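Local structure of PA1221 (Pseudomonas aeruginosa, 4DG8) at residues A31-M36 with V53-L58; L105-K110 with R126-C131; Q247-R252 with G276-L281; T260-N265 with V451-G456; Q372-R375 with A379-R382. The protein belongs to the AMP-binding (ANL) superfamily, joins that module to a phosphopantetheine attachment region, and holds adenosine monophosphate in this model. All coordinates share one frame; numbering follows the deposited sequence.

Contact 1 of 5, residues A31-M36 with V53-L58; sequences ARFSEM and VDYRQL
Met36, on helix 29-39, and Tyr55, the first residue of helix 55-72, bring the two backbones nearest, yet their CA atoms still stand 7.7 Å apart, so the meeting is left to side chains. Within 53-58 the chain turns straight from strand into helix, and Asp54 and Gln57 close that junction as a capping box: Gln57 N gives to Asp54 OD1 at 3.0 Å, almost straight (174°), and Asp54 N gives back to Gln57 OE1 at 2.8 Å, on a lone pair in the carbonyl plane. Phe33 does most of the reaching. Its CG lies anti to the backbone N (chi1 -179°), which carries the ring across to the second helix. There Phe33 CE1 comes 3.7 Å from Tyr55 CD2, while Phe33 CZ sits 3.8 Å from Leu58 CD2. The Phe33 and Tyr55 rings are roughly parallel, 29° between planes, but slid so far, 5.5 Å between centroids, that they hardly overlap. Met36 adds its CB, 4.1 Å from Tyr55 CE2, before its chain bends back and lays CE over the guanidinium of Arg32. Leu95 of helix 88-99 and Leu226 of helix 217-226 pack on Phe33 and Leu58 as well. Every atom that touches across the two segments is carbon, and the four residues are buried, so shape and dispersion set the fit. The buried tyrosine hydroxyl, Tyr55 OH, is hydrogen-bonded outside the two segments to Gly230 O, which ties the aromatic patch to the chain leading into strand 231-234.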
# COMPACT_ATOMS: atom_id res chain seq x y z
N ALA A 31 1.29 13.65 17.42
CA ALA A 31 2.30 14.01 18.41
C ALA A 31 3.72 14.04 17.79
O ALA A 31 4.47 14.99 17.98
CB ALA A 31 2.23 13.07 19.63
N ARG A 32 4.06 13.01 17.02
CA ARG A 32 5.39 12.96 16.42
C ARG A 32 5.57 14.07 15.39
O ARG A 32 6.59 14.79 15.38
CB ARG A 32 5.63 11.59 15.79
CG ARG A 32 6.94 11.49 15.02
CD ARG A 32 8.14 11.57 15.93
NE ARG A 32 9.36 11.54 15.12
CZ ARG A 32 10.60 11.47 15.61
NH1 ARG A 32 10.80 11.43 16.92
NH2 ARG A 32 11.63 11.46 14.77
N PHE A 33 4.57 14.24 14.53
CA PHE A 33 4.61 15.35 13.60
C PHE A 33 4.78 16.68 14.32
O PHE A 33 5.53 17.54 13.87
CB PHE A 33 3.39 15.41 12.65
CG PHE A 33 3.48 16.55 11.68
CD1 PHE A 33 4.13 16.39 10.47
CD2 PHE A 33 3.01 17.80 12.02
CE1 PHE A 33 4.27 17.47 9.58
CE2 PHE A 33 3.14 18.89 11.15
CZ PHE A 33 3.76 18.72 9.92
N SER A 34 4.08 16.86 15.44
CA SER A 34 4.17 18.11 16.15
C SER A 34 5.58 18.33 16.68
O SER A 34 6.10 19.46 16.69
CB SER A 34 3.15 18.16 17.30
OG SER A 34 1.85 18.35 16.78
N GLU A 35 6.20 17.24 17.14
CA GLU A 35 7.57 17.29 17.63
C GLU A 35 8.50 17.79 16.51
O GLU A 35 9.31 18.72 16.69
CB GLU A 35 7.99 15.90 18.13
CG GLU A 35 9.40 15.82 18.67
CD GLU A 35 9.85 14.40 19.00
OE1 GLU A 35 9.02 13.47 18.91
OE2 GLU A 35 11.04 14.22 19.34
N MET A 36 8.36 17.18 15.34
CA MET A 36 9.16 17.55 14.17
C MET A 36 8.94 19.00 13.76
O MET A 36 9.89 19.70 13.43
CB MET A 36 8.86 16.62 12.98
CG MET A 36 9.29 15.15 13.18
SD MET A 36 11.07 14.93 13.39
CE MET A 36 11.23 14.98 15.18
N VAL A 53 6.82 23.84 0.82
CA VAL A 53 6.05 24.21 2.00
C VAL A 53 6.89 23.73 3.19
O VAL A 53 7.36 22.59 3.19
CB VAL A 53 4.66 23.49 2.00
CG1 VAL A 53 3.98 23.62 3.34
CG2 VAL A 53 3.75 24.04 0.90
N ASP A 54 7.11 24.58 4.19
CA ASP A 54 7.87 24.11 5.36
C ASP A 54 6.96 23.55 6.47
O ASP A 54 5.74 23.62 6.38
CB ASP A 54 8.90 25.15 5.86
CG ASP A 54 8.26 26.38 6.52
OD1 ASP A 54 7.15 26.29 7.06
OD2 ASP A 54 8.91 27.45 6.54
N TYR A 55 7.57 22.98 7.50
CA TYR A 55 6.82 22.32 8.55
C TYR A 55 5.79 23.24 9.20
O TYR A 55 4.63 22.87 9.29
CB TYR A 55 7.74 21.69 9.60
CG TYR A 55 8.18 20.30 9.18
CD1 TYR A 55 9.23 20.13 8.27
CD2 TYR A 55 7.52 19.17 9.64
CE1 TYR A 55 9.62 18.86 7.85
CE2 TYR A 55 7.92 17.88 9.23
CZ TYR A 55 8.96 17.75 8.34
OH TYR A 55 9.36 16.50 7.93
N ARG A 56 6.20 24.42 9.63
CA ARG A 56 5.27 25.37 10.22
C ARG A 56 4.09 25.70 9.28
O ARG A 56 2.95 25.68 9.70
CB ARG A 56 5.98 26.65 10.70
CG ARG A 56 5.11 27.60 11.53
N GLN A 57 4.36 26.00 8.01
CA GLN A 57 3.26 26.28 7.09
C GLN A 57 2.32 25.07 6.96
O GLN A 57 1.11 25.24 6.93
CB GLN A 57 3.77 26.68 5.71
CG GLN A 57 4.87 27.73 5.78
CD GLN A 57 5.48 28.05 4.43
OE1 GLN A 57 6.03 27.17 3.74
NE2 GLN A 57 5.41 29.32 4.04
N LEU A 58 2.89 23.87 6.89
CA LEU A 58 2.10 22.65 6.78
C LEU A 58 1.19 22.49 7.99
O LEU A 58 -0.01 22.28 7.84
CB LEU A 58 3.00 21.41 6.62
CG LEU A 58 2.22 20.10 6.45
CD1 LEU A 58 1.11 20.26 5.40
CD2 LEU A 58 3.11 18.91 6.14

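Contact 2 of 5, residues L105-K110 with R126-C131; sequences LYIDLK and RLILDC
Leu109 reaches over one face of the Asp130 carboxylate: its CD1 methyl stands almost straight above OD2, 4.1 Å from it. At the other oxygen of that group, Asp130 OD1 is hydrogen-bonded to Ser132 OG. A second carboxylate, Asp108, faces its own backbone, where Lys110 N meets OD1 at 2.9 Å from above the carboxylate plane (36° out of it), an Asx turn that bends the chain just beyond Leu109. The rest of the contact is aliphatic. Ile128 CD1 points into the fork of Ile107, 3.9 Å from CG2 and 4.1 Å from CG1, and the two chains meet at about a right angle. Ile128 is extended beyond CG1 (chi2 169°), which sends its terminal methyl across; Ile107 instead kinks there (chi2 -68°) and carries its own CD1 aside. The CA atoms of Ile107 and Ile128 are 7.6 Å apart. Strand 79-83 lies between strands 103-106 and 125-130, parallel to both, and the two segments meet by side chains only. Helix 113-123 joins the outer two in a beta-alpha-beta crossover, and Cys143 of strand 143-145 also packs on Ile128 and Leu109. Chemically this is an apolar bridge between the loop after strand 103-106 and strand 125-130, with one acidic group at its margin. The Leu109 methyl offers that carboxylate no polar partner on its face, a cost that the bond between Ser132 OG and Asp130 OD1 probably offsets in part.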
# COMPACT_ATOMS: atom_id res chain seq x y z
N LEU A 105 -9.42 7.94 3.98
CA LEU A 105 -9.67 6.91 2.99
C LEU A 105 -9.47 7.49 1.60
O LEU A 105 -10.05 8.54 1.28
CB LEU A 105 -11.12 6.45 3.13
CG LEU A 105 -11.69 5.61 2.00
CD1 LEU A 105 -10.97 4.26 1.92
CD2 LEU A 105 -13.19 5.44 2.23
N TYR A 106 -8.70 6.82 0.75
CA TYR A 106 -8.62 7.27 -0.63
C TYR A 106 -9.90 6.96 -1.42
O TYR A 106 -10.42 5.84 -1.39
CB TYR A 106 -7.39 6.74 -1.40
CG TYR A 106 -7.21 7.55 -2.67
CD1 TYR A 106 -6.98 8.93 -2.59
CD2 TYR A 106 -7.30 6.98 -3.93
CE1 TYR A 106 -6.84 9.72 -3.72
CE2 TYR A 106 -7.15 7.76 -5.09
CZ TYR A 106 -6.93 9.13 -4.97
OH TYR A 106 -6.78 9.93 -6.07
N ILE A 107 -10.39 7.95 -2.15
CA ILE A 107 -11.54 7.73 -3.03
C ILE A 107 -11.18 8.22 -4.42
O ILE A 107 -10.84 9.39 -4.61
CB ILE A 107 -12.80 8.47 -2.54
CG1 ILE A 107 -13.26 7.92 -1.18
CG2 ILE A 107 -13.93 8.34 -3.56
CD1 ILE A 107 -13.80 6.49 -1.24
N ASP A 108 -11.22 7.32 -5.40
CA ASP A 108 -10.92 7.71 -6.77
C ASP A 108 -12.24 8.03 -7.47
O ASP A 108 -12.98 7.13 -7.86
CB ASP A 108 -10.18 6.57 -7.47
CG ASP A 108 -9.79 6.92 -8.89
OD1 ASP A 108 -10.30 7.92 -9.42
OD2 ASP A 108 -8.98 6.16 -9.48
N LEU A 109 -12.48 9.32 -7.68
CA LEU A 109 -13.75 9.80 -8.22
C LEU A 109 -13.93 9.43 -9.70
O LEU A 109 -15.01 9.60 -10.26
CB LEU A 109 -13.93 11.31 -7.96
CG LEU A 109 -14.27 11.66 -6.50
CD1 LEU A 109 -14.30 13.15 -6.24
CD2 LEU A 109 -15.59 11.05 -6.07
N LYS A 110 -12.88 8.90 -10.31
CA LYS A 110 -12.98 8.42 -11.69
C LYS A 110 -13.41 6.95 -11.76
O LYS A 110 -13.61 6.43 -12.85
CB LYS A 110 -11.66 8.63 -12.44
CG LYS A 110 -11.27 10.09 -12.62
N ARG A 126 -18.02 9.86 5.74
CA ARG A 126 -19.02 10.91 5.90
C ARG A 126 -18.92 12.02 4.85
O ARG A 126 -19.89 12.66 4.53
CB ARG A 126 -18.95 11.52 7.31
CG ARG A 126 -18.92 10.49 8.45
CD ARG A 126 -20.27 9.78 8.65
NE ARG A 126 -21.28 10.69 9.19
CZ ARG A 126 -21.34 11.08 10.46
NH1 ARG A 126 -20.46 10.62 11.34
NH2 ARG A 126 -22.30 11.91 10.85
N LEU A 127 -17.70 12.27 4.40
CA LEU A 127 -17.43 13.42 3.56
C LEU A 127 -16.16 13.15 2.76
O LEU A 127 -15.23 12.49 3.25
CB LEU A 127 -17.27 14.66 4.45
CG LEU A 127 -16.84 15.96 3.76
CD1 LEU A 127 -17.86 16.29 2.68
CD2 LEU A 127 -16.72 17.09 4.76
N ILE A 128 -16.09 13.67 1.54
CA ILE A 128 -14.90 13.47 0.73
C ILE A 128 -14.27 14.82 0.40
O ILE A 128 -14.94 15.71 -0.16
CB ILE A 128 -15.21 12.71 -0.58
CG1 ILE A 128 -15.74 11.30 -0.28
CG2 ILE A 128 -13.96 12.66 -1.48
CD1 ILE A 128 -16.32 10.61 -1.51
N LEU A 129 -12.99 14.97 0.72
CA LEU A 129 -12.30 16.23 0.46
C LEU A 129 -11.74 16.18 -0.95
O LEU A 129 -10.82 15.43 -1.21
CB LEU A 129 -11.16 16.41 1.46
CG LEU A 129 -11.62 16.56 2.91
CD1 LEU A 129 -10.42 16.71 3.82
CD2 LEU A 129 -12.55 17.77 3.01
N ASP A 130 -12.28 17.00 -1.84
CA ASP A 130 -11.89 16.94 -3.25
C ASP A 130 -10.73 17.88 -3.47
O ASP A 130 -10.89 19.09 -3.34
CB ASP A 130 -13.07 17.35 -4.14
CG ASP A 130 -12.77 17.19 -5.63
OD1 ASP A 130 -11.59 17.06 -5.99
OD2 ASP A 130 -13.72 17.20 -6.43
N CYS A 131 -9.55 17.34 -3.76
CA CYS A 131 -8.37 18.17 -3.98
C CYS A 131 -8.04 18.42 -5.43
O CYS A 131 -7.05 19.08 -5.72
CB CYS A 131 -7.13 17.57 -3.29
SG CYS A 131 -7.27 17.47 -1.51

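Contact 3 of 5, residues Q247-R252 with G276-L281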
# COMPACT_ATOMS: atom_id res chain seq x y z
N GLN A 247 14.34 13.40 -13.10
CA GLN A 247 14.00 14.79 -12.82
C GLN A 247 13.75 14.99 -11.34
O GLN A 247 14.19 15.97 -10.74
CB GLN A 247 12.73 15.18 -13.54
CG GLN A 247 12.94 16.14 -14.67
CD GLN A 247 11.62 16.57 -15.28
OE1 GLN A 247 10.87 15.75 -15.80
NE2 GLN A 247 11.31 17.86 -15.17
N LEU A 248 13.00 14.06 -10.77
CA LEU A 248 12.61 14.16 -9.37
C LEU A 248 13.82 14.08 -8.44
O LEU A 248 13.86 14.75 -7.41
CB LEU A 248 11.56 13.10 -9.03
CG LEU A 248 10.18 13.37 -9.67
CD1 LEU A 248 9.23 12.19 -9.56
CD2 LEU A 248 9.58 14.66 -9.08
N ILE A 249 14.81 13.27 -8.81
CA ILE A 249 16.06 13.22 -8.05
C ILE A 249 16.91 14.47 -8.32
O ILE A 249 17.32 15.17 -7.40
CB ILE A 249 16.88 11.96 -8.40
CG1 ILE A 249 16.13 10.70 -7.95
CG2 ILE A 249 18.29 12.06 -7.80
CD1 ILE A 249 16.69 9.41 -8.52
N GLY A 250 17.14 14.77 -9.59
CA GLY A 250 18.05 15.84 -9.97
C GLY A 250 17.52 17.24 -9.72
O GLY A 250 18.25 18.11 -9.24
N GLU A 251 16.26 17.48 -10.06
CA GLU A 251 15.68 18.81 -9.85
C GLU A 251 15.15 19.03 -8.45
O GLU A 251 15.19 20.14 -7.92
CB GLU A 251 14.58 19.09 -10.88
CG GLU A 251 15.10 19.11 -12.29
CD GLU A 251 14.00 19.23 -13.33
OE1 GLU A 251 12.88 19.66 -12.96
OE2 GLU A 251 14.27 18.89 -14.50
N ARG A 252 14.57 17.99 -7.87
CA ARG A 252 13.99 18.12 -6.53
C ARG A 252 14.71 17.51 -5.33
O ARG A 252 14.27 17.68 -4.20
CB ARG A 252 12.52 17.75 -6.58
CG ARG A 252 11.84 18.59 -7.62
CD ARG A 252 10.43 18.25 -7.73
NE ARG A 252 9.80 18.92 -8.86
CZ ARG A 252 8.52 18.79 -9.15
NH1 ARG A 252 7.77 18.02 -8.38
NH2 ARG A 252 7.99 19.40 -10.19
N GLY A 276 20.49 6.70 -10.05
CA GLY A 276 21.62 7.46 -9.53
C GLY A 276 21.18 8.63 -8.66
O GLY A 276 20.29 9.39 -9.04
N GLY A 277 21.79 8.77 -7.49
CA GLY A 277 21.39 9.84 -6.58
C GLY A 277 20.44 9.38 -5.47
O GLY A 277 20.25 10.10 -4.48
N LEU A 278 19.84 8.20 -5.61
CA LEU A 278 19.10 7.59 -4.49
C LEU A 278 20.05 7.06 -3.42
O LEU A 278 21.03 6.37 -3.73
CB LEU A 278 18.18 6.46 -4.97
CG LEU A 278 16.96 6.87 -5.80
CD1 LEU A 278 16.14 5.63 -6.19
CD2 LEU A 278 16.11 7.87 -5.03
N ARG A 279 19.80 7.44 -2.17
CA ARG A 279 20.57 6.93 -1.04
C ARG A 279 20.01 5.60 -0.52
O ARG A 279 20.76 4.67 -0.21
CB ARG A 279 20.68 7.98 0.08
CG ARG A 279 21.69 9.11 -0.22
CD ARG A 279 21.95 10.03 1.00
NE ARG A 279 23.29 10.60 0.87
CZ ARG A 279 24.28 10.40 1.73
NH1 ARG A 279 24.10 9.69 2.83
NH2 ARG A 279 25.45 10.95 1.49
N GLN A 280 18.69 5.52 -0.43
CA GLN A 280 18.03 4.27 -0.05
C GLN A 280 16.82 4.03 -0.94
O GLN A 280 15.97 4.92 -1.16
CB GLN A 280 17.67 4.26 1.46
CG GLN A 280 16.80 5.43 1.88
CD GLN A 280 16.80 5.75 3.39
OE1 GLN A 280 17.51 5.13 4.19
NE2 GLN A 280 15.97 6.73 3.77
N LEU A 281 16.76 2.81 -1.47
CA LEU A 281 15.70 2.35 -2.35
C LEU A 281 15.09 1.10 -1.74
O LEU A 281 15.78 0.11 -1.48
CB LEU A 281 16.27 2.05 -3.74
CG LEU A 281 15.32 1.51 -4.82
CD1 LEU A 281 14.02 2.32 -4.89
CD2 LEU A 281 16.01 1.48 -6.17
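Gly276 meets Ile249 with its carbonyl: Gly276 O lies 3.6 Å from Ile249 CG2 and equally near CD1, and both methyls pack against it from the same side. At Gly277 the backbone takes a positive phi (99°) and passes close to the helix, its CA 4.0 Å from Ile249 CG2; here the two backbones come nearest, 6.5 Å between the CA atoms of Ile249 and Gly277. Leu278 makes the side-chain part of the contact. Its CG sits 3.7 Å from Ile249 CD1 and its CD2 methyl 3.9 Å from the same atom, the two side chains meeting at about a right angle. Ile249 can serve all three residues because CG1 is anti to its carbonyl carbon (chi1 -65°) and CG2 anti to its nitrogen: the CG1-CD1 branch reaches Leu278 and also touches Gly276 O, while CG2 faces Gly276 O and Gly277 CA. Beyond Leu278 the chain turns into the sheet: Arg279 bonds through its backbone to Asp255 and His304, and Gln280 holds Phe201 N and Ser256 OG with its amide. Thus helix 242-250 covers the loop entering strand 280-284, which lies between parallel strands 256-260 and 304-309, with Leu278 resting on Ala257 of the former.

Contact 4 of 5, residues T260-N265 with V451-G456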
# COMPACT_ATOMS: atom_id res chain seq x y z
N THR A 260 7.82 -0.47 -6.38
CA THR A 260 7.36 -1.84 -6.40
C THR A 260 8.19 -2.67 -7.38
O THR A 260 8.77 -2.14 -8.34
CB THR A 260 5.85 -1.94 -6.72
OG1 THR A 260 5.42 -3.26 -6.39
CG2 THR A 260 5.60 -1.69 -8.20
N ALA A 261 8.28 -3.97 -7.10
CA ALA A 261 9.16 -4.87 -7.83
C ALA A 261 9.09 -4.71 -9.35
O ALA A 261 10.12 -4.57 -10.00
CB ALA A 261 8.88 -6.30 -7.45
N SER A 262 7.89 -4.74 -9.93
CA SER A 262 7.81 -4.73 -11.40
C SER A 262 8.24 -3.37 -11.95
O SER A 262 8.88 -3.31 -13.00
CB SER A 262 6.42 -5.19 -11.89
OG SER A 262 5.40 -4.31 -11.46
N LEU A 263 7.97 -2.29 -11.21
CA LEU A 263 8.43 -0.96 -11.63
C LEU A 263 9.96 -0.85 -11.54
O LEU A 263 10.63 -0.34 -12.44
CB LEU A 263 7.77 0.15 -10.80
CG LEU A 263 8.15 1.60 -11.17
CD1 LEU A 263 7.98 1.89 -12.69
CD2 LEU A 263 7.39 2.64 -10.32
N PHE A 264 10.50 -1.34 -10.42
CA PHE A 264 11.94 -1.49 -10.25
C PHE A 264 12.53 -2.23 -11.45
O PHE A 264 13.43 -1.73 -12.11
CB PHE A 264 12.22 -2.22 -8.93
CG PHE A 264 13.67 -2.56 -8.70
CD1 PHE A 264 14.53 -1.65 -8.11
CD2 PHE A 264 14.16 -3.81 -9.06
CE1 PHE A 264 15.86 -1.97 -7.88
CE2 PHE A 264 15.49 -4.13 -8.84
CZ PHE A 264 16.34 -3.22 -8.25
N ASN A 265 12.00 -3.40 -11.77
CA ASN A 265 12.54 -4.21 -12.86
C ASN A 265 12.54 -3.46 -14.19
O ASN A 265 13.53 -3.50 -14.93
CB ASN A 265 11.72 -5.50 -12.99
CG ASN A 265 11.86 -6.39 -11.79
OD1 ASN A 265 12.75 -6.18 -10.96
ND2 ASN A 265 11.00 -7.41 -11.68
N VAL A 451 -2.90 -13.68 -16.49
CA VAL A 451 -2.11 -12.47 -16.29
C VAL A 451 -0.88 -12.47 -17.19
O VAL A 451 -0.25 -13.51 -17.38
CB VAL A 451 -1.67 -12.30 -14.81
CG1 VAL A 451 -0.86 -11.02 -14.64
CG2 VAL A 451 -2.89 -12.28 -13.88
N ARG A 452 -0.56 -11.31 -17.76
CA ARG A 452 0.66 -11.18 -18.56
C ARG A 452 1.31 -9.84 -18.26
O ARG A 452 0.72 -9.00 -17.59
CB ARG A 452 0.36 -11.31 -20.06
CG ARG A 452 -0.37 -10.12 -20.65
CD ARG A 452 -0.70 -10.33 -22.12
NE ARG A 452 -1.38 -9.16 -22.68
CZ ARG A 452 -1.86 -9.10 -23.92
NH1 ARG A 452 -1.74 -10.15 -24.73
NH2 ARG A 452 -2.46 -8.00 -24.36
N GLU A 453 2.54 -9.63 -18.70
CA GLU A 453 3.15 -8.33 -18.43
C GLU A 453 3.57 -7.58 -19.69
O GLU A 453 4.36 -8.06 -20.50
CB GLU A 453 4.30 -8.44 -17.43
CG GLU A 453 4.73 -7.10 -16.84
CD GLU A 453 5.11 -7.19 -15.38
OE1 GLU A 453 4.38 -7.86 -14.61
OE2 GLU A 453 6.14 -6.60 -14.99
N ARG A 454 3.00 -6.38 -19.86
CA ARG A 454 3.40 -5.48 -20.93
C ARG A 454 4.04 -4.27 -20.27
O ARG A 454 3.43 -3.63 -19.40
CB ARG A 454 2.21 -5.06 -21.79
CG ARG A 454 1.53 -6.22 -22.51
CD ARG A 454 2.48 -6.84 -23.50
NE ARG A 454 2.07 -8.16 -23.98
CZ ARG A 454 1.27 -8.36 -25.03
NH1 ARG A 454 0.79 -7.32 -25.71
NH2 ARG A 454 0.96 -9.59 -25.40
N ASN A 455 5.27 -3.97 -20.66
CA ASN A 455 6.05 -2.94 -19.99
C ASN A 455 6.13 -3.26 -18.49
O ASN A 455 6.48 -4.38 -18.11
CB ASN A 455 5.44 -1.56 -20.23
CG ASN A 455 5.14 -1.32 -21.71
OD1 ASN A 455 4.04 -1.59 -22.19
ND2 ASN A 455 6.13 -0.83 -22.43
N GLY A 456 5.80 -2.29 -17.65
CA GLY A 456 5.83 -2.53 -16.22
C GLY A 456 4.48 -2.91 -15.63
O GLY A 456 4.29 -2.88 -14.41
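Ser262 OG stands 3.5 Å from Gly456 O, the one polar bond on offer between the two segments, and a weak, unsettled one, since the hydroxyl proton has another acceptor within reach. The serine torsion (chi1 63°) is what leaves OG beside that carbonyl, with Ser262 CB 4.0 Å from Gly456 O. Glu453 comes to the same serine from the strand, with OE2 3.4 Å from Ser262 CB. Its chain sets out with CG anti to the backbone N and then bends, but the residue is poorly ordered and exposed, so this touch says little about a lasting interaction. The helix side is firmer: Phe264 N bonds to Thr260 O at 2.8 Å and Asn265 N to Ala261 O at 2.8 Å, while Phe264 is buried against helix 290-299. On the hairpin, Arg452 and Arg454 lay their guanidinium groups one over the other, yet two of their donor nitrogens come so near that the detail is doubtful; Arg452 NE is held by Gln459 OE1. Ser262 thus meets a thin, mostly solvent-facing surface, its side chain about 12 Å from the bound AMP. The backbone at Asn455 and Gly456 fits a type II' turn, the two-residue connection of the beta-hairpin made by strands 444-454 and 457-466. A light touch between helix 261-270 and this hairpin, far along the chain, is consistent with the interface of the large and small domains in ANL proteins, which are known to move relative to each other.

Contact 5 of 5, residues Q372-R375 with A379-R382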
# COMPACT_ATOMS: atom_id res chain seq x y z
N GLN A 372 -6.49 -2.71 13.40
CA GLN A 372 -7.59 -2.94 14.33
C GLN A 372 -8.42 -4.12 13.82
O GLN A 372 -8.93 -4.93 14.60
CB GLN A 372 -8.45 -1.68 14.45
CG GLN A 372 -9.68 -1.85 15.32
CD GLN A 372 -10.68 -0.72 15.14
OE1 GLN A 372 -11.38 -0.65 14.13
NE2 GLN A 372 -10.75 0.17 16.13
N GLY A 373 -8.56 -4.22 12.49
CA GLY A 373 -9.28 -5.33 11.89
C GLY A 373 -9.95 -4.93 10.59
O GLY A 373 -9.61 -3.90 10.01
N TYR A 374 -10.90 -5.73 10.13
CA TYR A 374 -11.63 -5.36 8.93
C TYR A 374 -12.83 -4.57 9.38
O TYR A 374 -13.74 -5.12 9.99
CB TYR A 374 -12.08 -6.60 8.15
CG TYR A 374 -10.91 -7.43 7.71
CD1 TYR A 374 -10.06 -6.97 6.70
CD2 TYR A 374 -10.65 -8.65 8.30
CE1 TYR A 374 -8.97 -7.72 6.30
CE2 TYR A 374 -9.56 -9.41 7.89
CZ TYR A 374 -8.73 -8.94 6.90
OH TYR A 374 -7.66 -9.70 6.50
N ARG A 375 -12.80 -3.28 9.08
CA ARG A 375 -13.75 -2.35 9.66
C ARG A 375 -15.17 -2.78 9.34
O ARG A 375 -16.10 -2.62 10.14
CB ARG A 375 -13.47 -0.94 9.12
CG ARG A 375 -14.26 0.16 9.80
CD ARG A 375 -13.71 0.47 11.20
NE ARG A 375 -14.38 1.66 11.69
CZ ARG A 375 -14.24 2.19 12.90
NH1 ARG A 375 -13.41 1.66 13.79
NH2 ARG A 375 -14.93 3.29 13.20
N ALA A 379 -16.81 -10.92 11.52
CA ALA A 379 -16.52 -12.35 11.49
C ALA A 379 -15.13 -12.60 10.96
O ALA A 379 -14.36 -13.38 11.52
CB ALA A 379 -17.54 -13.08 10.63
N ARG A 380 -14.80 -11.91 9.87
CA ARG A 380 -13.49 -12.05 9.27
C ARG A 380 -12.40 -11.51 10.19
O ARG A 380 -11.28 -12.02 10.18
CB ARG A 380 -13.44 -11.35 7.92
CG ARG A 380 -12.14 -11.55 7.17
CD ARG A 380 -12.27 -11.06 5.74
NE ARG A 380 -13.49 -11.58 5.13
CZ ARG A 380 -13.56 -12.70 4.42
NH1 ARG A 380 -12.47 -13.43 4.22
NH2 ARG A 380 -14.72 -13.10 3.91
N THR A 381 -12.71 -10.48 10.97
CA THR A 381 -11.71 -9.96 11.90
C THR A 381 -11.42 -11.03 12.94
O THR A 381 -10.26 -11.38 13.18
CB THR A 381 -12.15 -8.65 12.59
OG1 THR A 381 -12.28 -7.60 11.62
CG2 THR A 381 -11.12 -8.22 13.66
N ARG A 382 -12.48 -11.57 13.54
CA ARG A 382 -12.39 -12.63 14.54
C ARG A 382 -11.66 -13.87 14.04
O ARG A 382 -10.95 -14.52 14.81
CB ARG A 382 -13.79 -13.04 15.04
CG ARG A 382 -14.36 -12.08 16.06
CD ARG A 382 -15.84 -12.29 16.24
NE ARG A 382 -16.16 -13.67 16.57
CZ ARG A 382 -16.00 -14.20 17.78
NH1 ARG A 382 -15.51 -13.46 18.76
NH2 ARG A 382 -16.33 -15.47 18.00
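Thr381 and Tyr374 form the tight half of this contact. Tyr374 N gives its hydrogen to Thr381 OG1 at 2.8 Å, and the same hydroxyl is bonded to Asp377 O, so two groups grip one oxygen and fix its rotation. The other branch, Thr381 CG2, lies 3.9 Å from Gly373 CA, where the chain passes with no side chain between. The helix meets the Tyr374 ring at its edge and over one face: Thr381 N and Arg380 O sit at the edge, in plane, while Arg380 comes over the face. Arg380 CG is 3.4 Å from Tyr374 CE2, and CD makes a CH-pi contact, 4.1 Å from the ring centroid and 23° off the normal. The arginine then bends (chi3 -48°), turning its guanidinium 77° from the ring, so the methylenes and not the charge cover the aromatic; the charge pairs instead with Asp377 through NE. The tyrosine side chain lies about 9 Å from the bound AMP. By contrast Gln372 and Arg375 start away from the helix and are exposed. They bind each other, Arg375 NH1 meeting Gln372 OE1 at 3.1 Å on a lone pair, in the guanidinium plane, and add little to the packing. The short, weakly bonded strand 373-374 edges the sheet beside strand 180-185, bonding through Gly373 and Ala183. In chemical terms, Tyr374 is held three ways: by an aliphatic cover on one face, by its backbone N on a hydroxyl that makes two hydrogen bonds, and by its OH on Glu313 OE2.

How the contacts relate
Contacts 1 and 2 are buried and almost wholly apolar, set by aromatic and aliphatic fit. Contacts 3 and 5 are partly buried, one turning on a single isoleucine and the other on a threonine hydroxyl and a covered ring. Contact 4 lies at the surface, buries the least area and has only a weak, unsettled polar bond. Contacts 2 and 5 reach the same seven-stranded sheet, contact 5 at its edge strand 373-374, with centres about 24 Å apart. Contacts 3 and 4 touch, Leu281 CD2 lying 3.9 Å from Phe264 CE1, where Phe264 of helix 261-270 packs on strand 280-284, the next element in the chain. Contacts 3 and 5 are the farthest apart, centres about 39 Å.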